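Local coordinates for DNA mismatch repair protein MUTS (Thermus aquaticus, PDB 1EWQ) that takes part in DNA mismatch repair, binding mismatched DNA as a dimer and hydrolysing ATP weakly, at residues N710-F724 and Q727-V741. Numbering follows the deposited sequence.
Sequences NLHVAAREEAGGLVF and QVLPGPASKSYGVEV. With SO4 (sulfate ion), chain F.
H712 and L729 form an antiparallel hydrogen-bonded pair: L729 N donates to H712 O at 2.7 Å, nearly straight onto the carbonyl, and H712 N returns the bond to L729 O at 3.0 Å. The H712 imidazole reaches the turn that follows strand 723-730, where ND1 donates to G731 O at 2.6 Å; that bond is bent (139° at the hydrogen), and the donor stands well above the carbonyl plane. With CG between backbone N and carbonyl carbon (chi1 76°), the ring lies between L729 CB over one face and P732 O, 3.4 Å above the other. G731 has a positive phi, and the chain turns there and brings P732 O over the ring.

Farther along, A715 CB sits over the face of the Y737 ring, 3.8 Å from its centroid and 16° off the normal, a CH-pi contact. L722 adds to this apolar patch, CD2 meeting Y737 CD2, while CD1 lies 3.7 Å from E740 CB and also touches V741. Beside it E717 OE1 rests 3.2 Å from E740 CG, which brings two like charges near each other; the salt bridge of E740 to R756 probably offsets their repulsion.

Y737 is the N-cap of helix 738-744, and its backbone N donates to a sulfate oxygen, O2, at 2.8 Å; H696 of the same chain, and T668 and S669 of the second subunit, also hydrogen-bond this ion. V713 and F724 pack on A587 and M586 of the predicted ATP-binding loop. Thus hairpin 708-716/723-730, at the edge of the ATPase-domain sheet beside strand 578-582, carries the chain past helix 698-701 into helix 738-744, which V739 packs against helix 749-762.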
# COMPACT_ATOMS: atom_id res chain seq x y z
N ASN C 710 5.98 -31.42 34.14
CA ASN C 710 5.77 -30.02 34.47
C ASN C 710 7.03 -29.15 34.37
O ASN C 710 8.11 -29.54 34.80
CB ASN C 710 5.17 -29.90 35.87
CG ASN C 710 3.67 -30.12 35.88
OD1 ASN C 710 2.92 -29.40 35.22
ND2 ASN C 710 3.22 -31.12 36.63
N LEU C 711 6.84 -27.98 33.77
CA LEU C 711 7.87 -26.97 33.61
C LEU C 711 7.13 -25.65 33.86
O LEU C 711 5.90 -25.61 33.87
CB LEU C 711 8.46 -26.97 32.20
CG LEU C 711 9.38 -28.11 31.76
CD1 LEU C 711 9.92 -27.81 30.36
CD2 LEU C 711 10.54 -28.26 32.74
N HIS C 712 7.88 -24.57 34.08
CA HIS C 712 7.26 -23.28 34.31
C HIS C 712 8.27 -22.15 34.25
O HIS C 712 9.48 -22.37 34.22
CB HIS C 712 6.57 -23.24 35.69
CG HIS C 712 7.52 -23.11 36.85
ND1 HIS C 712 8.36 -24.13 37.25
CD2 HIS C 712 7.78 -22.08 37.68
CE1 HIS C 712 9.08 -23.73 38.28
NE2 HIS C 712 8.75 -22.48 38.56
N VAL C 713 7.73 -20.94 34.19
CA VAL C 713 8.55 -19.75 34.19
C VAL C 713 8.03 -18.97 35.38
O VAL C 713 6.90 -19.20 35.83
CB VAL C 713 8.40 -18.94 32.89
CG1 VAL C 713 9.06 -19.69 31.74
CG2 VAL C 713 6.93 -18.70 32.60
N ALA C 714 8.83 -18.05 35.90
CA ALA C 714 8.41 -17.29 37.05
C ALA C 714 8.69 -15.81 36.93
O ALA C 714 9.53 -15.37 36.13
CB ALA C 714 9.08 -17.86 38.30
N ALA C 715 7.96 -15.04 37.73
CA ALA C 715 8.14 -13.60 37.79
C ALA C 715 8.71 -13.37 39.18
O ALA C 715 8.56 -14.22 40.06
CB ALA C 715 6.81 -12.89 37.64
N ARG C 716 9.38 -12.24 39.37
CA ARG C 716 9.97 -11.93 40.66
C ARG C 716 9.60 -10.52 41.09
O ARG C 716 9.82 -9.56 40.35
CB ARG C 716 11.49 -12.04 40.57
CG ARG C 716 12.10 -13.08 41.47
CD ARG C 716 12.11 -12.63 42.92
NE ARG C 716 12.90 -13.54 43.75
CZ ARG C 716 13.08 -13.41 45.06
NH1 ARG C 716 12.53 -12.39 45.71
NH2 ARG C 716 13.82 -14.29 45.73
N GLU C 717 9.01 -10.40 42.27
CA GLU C 717 8.61 -9.11 42.81
C GLU C 717 9.85 -8.53 43.49
O GLU C 717 10.25 -9.00 44.56
CB GLU C 717 7.47 -9.31 43.81
CG GLU C 717 6.39 -10.26 43.28
CD GLU C 717 5.32 -10.62 44.30
OE1 GLU C 717 4.55 -9.71 44.69
OE2 GLU C 717 5.25 -11.80 44.71
N GLU C 718 10.48 -7.54 42.86
CA GLU C 718 11.69 -6.94 43.42
C GLU C 718 11.59 -5.44 43.70
O GLU C 718 10.53 -4.93 44.08
CB GLU C 718 12.88 -7.20 42.49
CG GLU C 718 13.01 -8.64 42.02
CD GLU C 718 14.16 -8.83 41.05
OE1 GLU C 718 14.35 -7.98 40.16
OE2 GLU C 718 14.88 -9.85 41.18
N ALA C 719 12.72 -4.75 43.52
CA ALA C 719 12.82 -3.32 43.74
C ALA C 719 12.03 -2.49 42.72
O ALA C 719 11.70 -1.33 42.97
CB ALA C 719 14.27 -2.90 43.73
N GLY C 720 11.75 -3.09 41.57
CA GLY C 720 11.01 -2.38 40.54
C GLY C 720 9.51 -2.57 40.67
O GLY C 720 8.73 -1.65 40.44
N GLY C 721 9.12 -3.79 41.04
CA GLY C 721 7.71 -4.11 41.20
C GLY C 721 7.46 -5.56 40.80
O GLY C 721 6.89 -6.34 41.58
N LEU C 722 7.89 -5.90 39.59
CA LEU C 722 7.74 -7.25 39.04
C LEU C 722 8.74 -7.45 37.90
O LEU C 722 8.74 -6.71 36.92
CB LEU C 722 6.32 -7.45 38.51
CG LEU C 722 5.46 -8.52 39.19
CD1 LEU C 722 4.22 -8.77 38.35
CD2 LEU C 722 6.25 -9.80 39.36
N VAL C 723 9.59 -8.45 38.03
CA VAL C 723 10.58 -8.73 37.01
C VAL C 723 10.39 -10.13 36.43
O VAL C 723 10.50 -11.12 37.16
CB VAL C 723 12.02 -8.59 37.58
CG1 VAL C 723 13.05 -8.86 36.50
CG2 VAL C 723 12.21 -7.19 38.16
N PHE C 724 10.10 -10.22 35.14
CA PHE C 724 9.89 -11.51 34.49
C PHE C 724 11.18 -12.20 34.07
O PHE C 724 12.01 -11.62 33.35
CB PHE C 724 8.98 -11.35 33.26
CG PHE C 724 7.62 -10.80 33.58
CD1 PHE C 724 7.39 -9.43 33.56
CD2 PHE C 724 6.59 -11.65 33.98
CE1 PHE C 724 6.15 -8.91 33.93
CE2 PHE C 724 5.35 -11.14 34.35
CZ PHE C 724 5.12 -9.77 34.32
N GLN C 727 13.93 -17.77 32.20
CA GLN C 727 14.53 -19.09 32.40
C GLN C 727 13.40 -20.10 32.56
O GLN C 727 12.46 -19.90 33.34
CB GLN C 727 15.40 -19.12 33.67
CG GLN C 727 16.75 -18.38 33.60
CD GLN C 727 16.61 -16.86 33.62
OE1 GLN C 727 15.71 -16.31 34.25
NE2 GLN C 727 17.51 -16.17 32.93
N VAL C 728 13.47 -21.19 31.80
CA VAL C 728 12.45 -22.22 31.93
C VAL C 728 12.89 -23.12 33.08
O VAL C 728 13.97 -23.72 33.03
CB VAL C 728 12.29 -23.02 30.62
CG1 VAL C 728 11.38 -24.22 30.84
CG2 VAL C 728 11.69 -22.11 29.55
N LEU C 729 12.06 -23.18 34.11
CA LEU C 729 12.35 -23.93 35.32
C LEU C 729 11.63 -25.27 35.45
O LEU C 729 10.57 -25.49 34.87
CB LEU C 729 12.00 -23.07 36.54
CG LEU C 729 12.50 -21.61 36.55
CD1 LEU C 729 11.85 -20.84 37.69
CD2 LEU C 729 14.03 -21.59 36.69
N PRO C 730 12.21 -26.20 36.24
CA PRO C 730 11.59 -27.51 36.42
C PRO C 730 10.38 -27.43 37.34
O PRO C 730 10.27 -26.51 38.15
CB PRO C 730 12.72 -28.33 37.04
CG PRO C 730 13.47 -27.31 37.84
CD PRO C 730 13.53 -26.14 36.89
N GLY C 731 9.47 -28.39 37.19
CA GLY C 731 8.28 -28.43 38.02
C GLY C 731 7.25 -27.37 37.66
O GLY C 731 7.51 -26.52 36.81
N PRO C 732 6.07 -27.42 38.29
CA PRO C 732 4.97 -26.48 38.07
C PRO C 732 5.21 -25.15 38.78
O PRO C 732 6.11 -25.04 39.61
CB PRO C 732 3.77 -27.22 38.65
CG PRO C 732 4.39 -27.91 39.83
CD PRO C 732 5.65 -28.48 39.23
N ALA C 733 4.41 -24.15 38.46
CA ALA C 733 4.55 -22.86 39.11
C ALA C 733 4.09 -23.13 40.53
O ALA C 733 3.27 -24.02 40.77
CB ALA C 733 3.65 -21.83 38.44
N SER C 734 4.62 -22.38 41.49
CA SER C 734 4.22 -22.59 42.88
C SER C 734 3.32 -21.45 43.33
O SER C 734 2.68 -21.52 44.38
CB SER C 734 5.45 -22.68 43.77
OG SER C 734 6.25 -21.52 43.65
N LYS C 735 3.26 -20.41 42.51
CA LYS C 735 2.45 -19.25 42.81
C LYS C 735 1.91 -18.66 41.50
O LYS C 735 2.50 -18.86 40.44
CB LYS C 735 3.30 -18.20 43.52
CG LYS C 735 4.05 -18.74 44.73
CD LYS C 735 5.00 -17.72 45.33
CE LYS C 735 5.61 -18.25 46.63
NZ LYS C 735 6.37 -17.19 47.37
N SER C 736 0.79 -17.95 41.60
CA SER C 736 0.18 -17.29 40.44
C SER C 736 0.64 -15.84 40.52
O SER C 736 0.92 -15.35 41.62
CB SER C 736 -1.33 -17.34 40.55
OG SER C 736 -1.73 -16.79 41.79
N TYR C 737 0.74 -15.16 39.38
CA TYR C 737 1.16 -13.76 39.39
C TYR C 737 0.12 -12.81 38.79
O TYR C 737 0.38 -11.62 38.61
CB TYR C 737 2.51 -13.59 38.66
CG TYR C 737 3.68 -14.16 39.43
CD1 TYR C 737 4.02 -15.51 39.32
CD2 TYR C 737 4.38 -13.38 40.35
CE1 TYR C 737 5.03 -16.07 40.11
CE2 TYR C 737 5.38 -13.93 41.15
CZ TYR C 737 5.70 -15.27 41.02
OH TYR C 737 6.66 -15.83 41.84
N GLY C 738 -1.06 -13.34 38.49
CA GLY C 738 -2.12 -12.54 37.90
C GLY C 738 -2.40 -11.25 38.65
O GLY C 738 -2.39 -10.16 38.06
N VAL C 739 -2.66 -11.36 39.95
CA VAL C 739 -2.95 -10.19 40.77
C VAL C 739 -1.75 -9.24 40.80
O VAL C 739 -1.93 -8.02 40.73
CB VAL C 739 -3.35 -10.62 42.21
CG1 VAL C 739 -3.61 -9.40 43.06
CG2 VAL C 739 -4.59 -11.49 42.17
N GLU C 740 -0.54 -9.79 40.88
CA GLU C 740 0.67 -8.97 40.90
C GLU C 740 0.79 -8.20 39.59
O GLU C 740 1.08 -7.01 39.58
CB GLU C 740 1.91 -9.86 41.08
CG GLU C 740 2.27 -10.17 42.53
CD GLU C 740 1.10 -10.76 43.31
OE1 GLU C 740 0.72 -11.92 43.02
OE2 GLU C 740 0.57 -10.07 44.21
N VAL C 741 0.57 -8.90 38.47
CA VAL C 741 0.64 -8.28 37.16
C VAL C 741 -0.41 -7.17 37.10
O VAL C 741 -0.15 -6.09 36.55
CB VAL C 741 0.40 -9.31 36.04
CG1 VAL C 741 0.35 -8.62 34.69
CG2 VAL C 741 1.52 -10.35 36.06
S SO4 F . -0.43 -16.73 36.33
O1 SO4 F . -1.43 -16.72 37.42
O2 SO4 F . 0.89 -16.34 36.85
O3 SO4 F . -0.38 -18.09 35.77
O4 SO4 F . -0.85 -15.78 35.29